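Local coordinates for nitrate transport protein (Xanthomonas axonopodis pv. citri, PDB 3KSX) that probably serves as the periplasmic solute-binding component of an alkanesulfonate ABC transporter, and here holds the sulfonate buffer MOPS in its cleft, at residues G83-A95 with A135-L147. Sequence-based numbering, arbitrary orientation.
Sequences GGAGDIPPLFAQA and AFQKGSSAHNLLL. With MPO (3[N-morpholino]propane sulfonic acid), chain B.
F92 lays one face of its ring on the backbone of G139: CA of G139 stands 3.5 Å from the F92 ring centroid and 8° off the ring normal, a CH-pi contact centred over the face. G139 is the third residue of a type II turn running from Q137 to S140, and as it has no side chain, its CA can lie directly on the ring. The imidazole of H143 meets the far end of the same phenyl obliquely, CE1 of H143 lying 3.9 Å from F92 CZ with the planes at 43°. The imidazole is held in rotation by a nearly straight bond (169°) from G139 N to H143 ND1, the donor lying in the ring plane, while F136 covers one imidazole face.

I88 fills the next step along the interface. Its CG2, anti to the backbone N, reaches G139 O at 3.2 Å, whereas CG1 and CD1 cross the N144 side chain at about a right angle, CG1 touching N144 CB at 3.4 Å. Beside this pair, a water within reach of D87 OD1 and S141 O, either of which it may donate to, accepts from N144 ND2.

Both segments also grip the sulfonate of MOPS through backbone amides: G86 N binds O1, and S141 N, at the start of helix 141-152, binds O3 at 2.6 Å in a nearly straight bond. S140 caps that helix, its OG accepting from A142 N and donating to Q137 O. G68 N and Q36 NE2 also hydrogen-bond MOPS. This is the cleft of a two-domain periplasmic binding protein: helix 88-95 follows strand 82-86 of one five-stranded sheet, helix 141-152 follows strand 133-136 of the other, and helix 281-296 packs against I88 and N144.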
loop_
_atom_site.group_PDB
_atom_site.type_symbol
_atom_site.label_atom_id
_atom_site.label_comp_id
_atom_site.label_asym_id
_atom_site.label_seq_id
_atom_site.Cartn_x
_atom_site.Cartn_y
_atom_site.Cartn_z
ATOM N N GLY A 83 5.325 -9.824 -3.482
ATOM C CA GLY A 83 4.052 -9.155 -3.121
ATOM C C GLY A 83 4.175 -7.643 -3.166
ATOM O O GLY A 83 5.298 -7.116 -3.136
ATOM N N GLY A 84 3.027 -6.953 -3.286
ATOM C CA GLY A 84 3.018 -5.491 -3.353
ATOM C C GLY A 84 2.622 -4.846 -2.062
ATOM O O GLY A 84 1.615 -5.247 -1.422
ATOM N N ALA A 85 3.306 -3.787 -1.702
ATOM C CA ALA A 85 2.934 -3.095 -0.458
ATOM C C ALA A 85 3.322 -1.644 -0.570
ATOM O O ALA A 85 4.056 -1.262 -1.511
ATOM C CB ALA A 85 3.680 -3.708 0.673
ATOM N N GLY A 86 2.899 -0.870 0.433
ATOM C CA GLY A 86 3.297 0.557 0.662
ATOM C C GLY A 86 4.799 0.747 0.912
ATOM O O GLY A 86 5.558 -0.187 0.975
ATOM N N ASP A 87 5.221 1.979 1.145
ATOM C CA ASP A 87 6.630 2.246 1.319
ATOM C C ASP A 87 7.078 1.835 2.753
ATOM O O ASP A 87 8.208 1.371 3.004
ATOM C CB ASP A 87 6.908 3.712 1.062
ATOM C CG ASP A 87 6.186 4.673 1.960
ATOM O OD1 ASP A 87 5.033 4.482 2.428
ATOM O OD2 ASP A 87 6.766 5.796 2.159
ATOM N N ILE A 88 6.152 1.916 3.704
ATOM C CA ILE A 88 6.470 1.612 5.133
ATOM C C ILE A 88 6.581 0.150 5.555
ATOM O O ILE A 88 7.502 -0.174 6.397
ATOM C CB ILE A 88 5.513 2.393 6.133
ATOM C CG1 ILE A 88 5.399 3.888 5.741
ATOM C CG2 ILE A 88 5.885 2.149 7.648
ATOM C CD1 ILE A 88 6.806 4.606 5.627
ATOM N N PRO A 89 5.713 -0.740 5.004
ATOM C CA PRO A 89 5.803 -2.147 5.461
ATOM C C PRO A 89 7.221 -2.778 5.357
ATOM O O PRO A 89 7.706 -3.376 6.354
ATOM C CB PRO A 89 4.780 -2.874 4.627
ATOM C CG PRO A 89 3.626 -1.773 4.448
ATOM C CD PRO A 89 4.497 -0.511 4.196
ATOM N N PRO A 90 7.918 -2.592 4.220
ATOM C CA PRO A 90 9.234 -3.180 4.144
ATOM C C PRO A 90 10.240 -2.616 5.119
ATOM O O PRO A 90 11.157 -3.330 5.504
ATOM C CB PRO A 90 9.691 -2.965 2.693
ATOM C CG PRO A 90 8.739 -1.949 2.099
ATOM C CD PRO A 90 7.469 -2.000 2.942
ATOM N N LEU A 91 10.090 -1.343 5.510
ATOM C CA LEU A 91 10.973 -0.724 6.487
ATOM C C LEU A 91 10.761 -1.434 7.827
ATOM O O LEU A 91 11.698 -1.792 8.553
ATOM C CB LEU A 91 10.649 0.779 6.576
ATOM C CG LEU A 91 11.082 1.600 5.353
ATOM C CD1 LEU A 91 10.611 3.088 5.477
ATOM C CD2 LEU A 91 12.565 1.453 5.111
ATOM N N PHE A 92 9.497 -1.655 8.158
ATOM C CA PHE A 92 9.251 -2.371 9.421
ATOM C C PHE A 92 9.746 -3.783 9.328
ATOM O O PHE A 92 10.254 -4.264 10.275
ATOM C CB PHE A 92 7.748 -2.352 9.803
ATOM C CG PHE A 92 7.344 -1.140 10.587
ATOM C CD1 PHE A 92 7.417 0.137 10.015
ATOM C CD2 PHE A 92 6.851 -1.246 11.893
ATOM C CE1 PHE A 92 7.065 1.283 10.763
ATOM C CE2 PHE A 92 6.464 -0.063 12.634
ATOM C CZ PHE A 92 6.589 1.174 12.064
ATOM N N ALA A 93 9.546 -4.483 8.207
ATOM C CA ALA A 93 10.099 -5.846 8.030
ATOM C C ALA A 93 11.629 -5.946 8.110
ATOM O O ALA A 93 12.127 -6.800 8.844
ATOM C CB ALA A 93 9.589 -6.450 6.718
ATOM N N GLN A 94 12.367 -5.060 7.398
ATOM C CA GLN A 94 13.839 -4.911 7.532
ATOM C C GLN A 94 14.257 -4.650 8.965
ATOM O O GLN A 94 15.201 -5.307 9.483
ATOM C CB GLN A 94 14.291 -3.747 6.667
ATOM C CG GLN A 94 14.331 -4.061 5.164
ATOM C CD GLN A 94 14.971 -2.939 4.354
ATOM O OE1 GLN A 94 14.325 -1.976 4.033
ATOM N NE2 GLN A 94 16.291 -3.079 4.040
ATOM N N ALA A 95 13.611 -3.711 9.646
ATOM C CA ALA A 95 13.914 -3.458 11.057
ATOM C C ALA A 95 13.814 -4.682 11.962
ATOM O O ALA A 95 14.533 -4.790 12.982
ATOM C CB ALA A 95 13.051 -2.348 11.585
ATOM N N ALA A 135 -7.205 5.547 14.494
ATOM C CA ALA A 135 -7.064 4.166 13.993
ATOM C C ALA A 135 -6.173 4.175 12.740
ATOM O O ALA A 135 -6.337 5.034 11.844
ATOM C CB ALA A 135 -8.449 3.652 13.546
ATOM N N PHE A 136 -5.270 3.215 12.648
ATOM C CA PHE A 136 -4.524 2.973 11.359
ATOM C C PHE A 136 -3.792 1.669 11.462
ATOM O O PHE A 136 -3.552 1.175 12.568
ATOM C CB PHE A 136 -3.467 4.079 10.993
ATOM C CG PHE A 136 -2.465 4.395 12.123
ATOM C CD1 PHE A 136 -1.138 3.858 12.068
ATOM C CD2 PHE A 136 -2.808 5.204 13.203
ATOM C CE1 PHE A 136 -0.224 4.149 13.051
ATOM C CE2 PHE A 136 -1.861 5.515 14.238
ATOM C CZ PHE A 136 -0.585 4.938 14.142
ATOM N N GLN A 137 -3.386 1.140 10.319
ATOM C CA GLN A 137 -2.550 -0.061 10.352
ATOM C C GLN A 137 -1.117 0.312 10.674
ATOM O O GLN A 137 -0.482 1.062 9.947
ATOM C CB GLN A 137 -2.675 -0.739 8.982
ATOM C CG GLN A 137 -1.669 -1.870 8.771
ATOM C CD GLN A 137 -2.034 -3.125 9.532
ATOM O OE1 GLN A 137 -3.158 -3.587 9.505
ATOM N NE2 GLN A 137 -1.028 -3.735 10.157
ATOM N N LYS A 138 -0.601 -0.224 11.772
ATOM C CA LYS A 138 0.790 0.041 12.185
ATOM C C LYS A 138 1.752 -0.383 11.066
ATOM O O LYS A 138 1.631 -1.497 10.539
ATOM C CB LYS A 138 1.099 -0.785 13.447
ATOM C CG LYS A 138 2.486 -0.443 13.962
ATOM C CD LYS A 138 2.904 -1.416 15.046
ATOM C CE LYS A 138 3.637 -0.628 16.100
ATOM N NZ LYS A 138 4.058 -1.485 17.267
ATOM N N GLY A 139 2.728 0.472 10.745
ATOM C CA GLY A 139 3.759 0.086 9.793
ATOM C C GLY A 139 3.197 0.127 8.357
ATOM O O GLY A 139 3.842 -0.357 7.446
ATOM N N SER A 140 2.015 0.718 8.158
ATOM C CA SER A 140 1.434 0.887 6.764
ATOM C C SER A 140 1.731 2.271 6.189
ATOM O O SER A 140 2.225 3.169 6.865
ATOM C CB SER A 140 -0.103 0.695 6.770
ATOM O OG SER A 140 -0.747 1.858 7.328
ATOM N N SER A 141 1.537 2.460 4.877
ATOM C CA SER A 141 1.611 3.832 4.346
ATOM C C SER A 141 0.831 4.922 5.102
ATOM O O SER A 141 1.265 6.068 5.126
ATOM C CB SER A 141 1.144 3.872 2.862
ATOM O OG SER A 141 -0.271 3.520 2.752
ATOM N N ALA A 142 -0.257 4.558 5.791
ATOM C CA ALA A 142 -1.095 5.512 6.590
ATOM C C ALA A 142 -0.382 5.941 7.842
ATOM O O ALA A 142 -0.529 7.053 8.276
ATOM C CB ALA A 142 -2.472 4.851 6.925
ATOM N N HIS A 143 0.502 5.082 8.366
ATOM C CA HIS A 143 1.346 5.453 9.527
ATOM C C HIS A 143 2.278 6.595 9.124
ATOM O O HIS A 143 2.343 7.584 9.824
ATOM C CB HIS A 143 2.175 4.239 9.933
ATOM C CG HIS A 143 2.684 4.260 11.327
ATOM N ND1 HIS A 143 3.147 3.120 11.943
ATOM C CD2 HIS A 143 2.874 5.271 12.206
ATOM C CE1 HIS A 143 3.596 3.425 13.162
ATOM N NE2 HIS A 143 3.453 4.726 13.335
ATOM N N ASN A 144 2.932 6.472 7.967
ATOM C CA ASN A 144 3.767 7.588 7.453
ATOM C C ASN A 144 2.936 8.861 7.059
ATOM O O ASN A 144 3.337 10.026 7.350
ATOM C CB ASN A 144 4.642 7.133 6.259
ATOM C CG ASN A 144 5.462 8.277 5.695
ATOM O OD1 ASN A 144 6.314 8.830 6.405
ATOM N ND2 ASN A 144 5.229 8.634 4.424
ATOM N N LEU A 145 1.778 8.676 6.392
ATOM C CA LEU A 145 0.881 9.822 6.114
ATOM C C LEU A 145 0.540 10.586 7.410
ATOM O O LEU A 145 0.659 11.835 7.463
ATOM C CB LEU A 145 -0.431 9.369 5.482
ATOM C CG LEU A 145 -1.463 10.509 5.356
ATOM C CD1 LEU A 145 -1.047 11.213 4.071
ATOM C CD2 LEU A 145 -2.880 9.984 5.240
ATOM N N LEU A 146 0.141 9.843 8.459
ATOM C CA LEU A 146 -0.192 10.465 9.722
ATOM C C LEU A 146 0.978 11.215 10.348
ATOM O O LEU A 146 0.834 12.358 10.758
ATOM C CB LEU A 146 -0.786 9.417 10.676
ATOM C CG LEU A 146 -1.473 9.820 11.947
ATOM C CD1 LEU A 146 -2.542 10.880 11.730
ATOM C CD2 LEU A 146 -2.058 8.529 12.581
ATOM N N LEU A 147 2.116 10.551 10.572
ATOM C CA LEU A 147 3.333 11.241 10.923
ATOM C C LEU A 147 3.622 12.550 10.206
ATOM O O LEU A 147 3.868 13.587 10.873
ATOM C CB LEU A 147 4.522 10.259 10.793
ATOM C CG LEU A 147 5.891 10.828 11.071
ATOM C CD1 LEU A 147 5.962 11.223 12.541
ATOM C CD2 LEU A 147 6.972 9.789 10.753
HETATM S S1 MPO B . 0.254 -0.724 2.942
HETATM O O1 MPO B . 0.722 -1.764 2.022
HETATM O O2 MPO B . -0.241 -1.422 4.157
HETATM O O4 MPO B . -2.795 3.328 -3.351
HETATM N N1 MPO B . -1.845 1.960 -0.974
HETATM C C1 MPO B . -1.109 -0.008 2.186
HETATM O O3 MPO B . 1.193 0.371 3.340
HETATM C C2 MPO B . -0.663 0.632 0.867
HETATM C C3 MPO B . -1.971 1.183 0.255
HETATM C C4 MPO B . -2.578 3.225 -0.900
HETATM C C5 MPO B . -2.380 4.050 -2.181
HETATM C C6 MPO B . -2.411 1.935 -3.376
HETATM C C7 MPO B . -2.601 1.233 -2.010
HETATM O O HOH W 1 3.503 6.631 2.784
#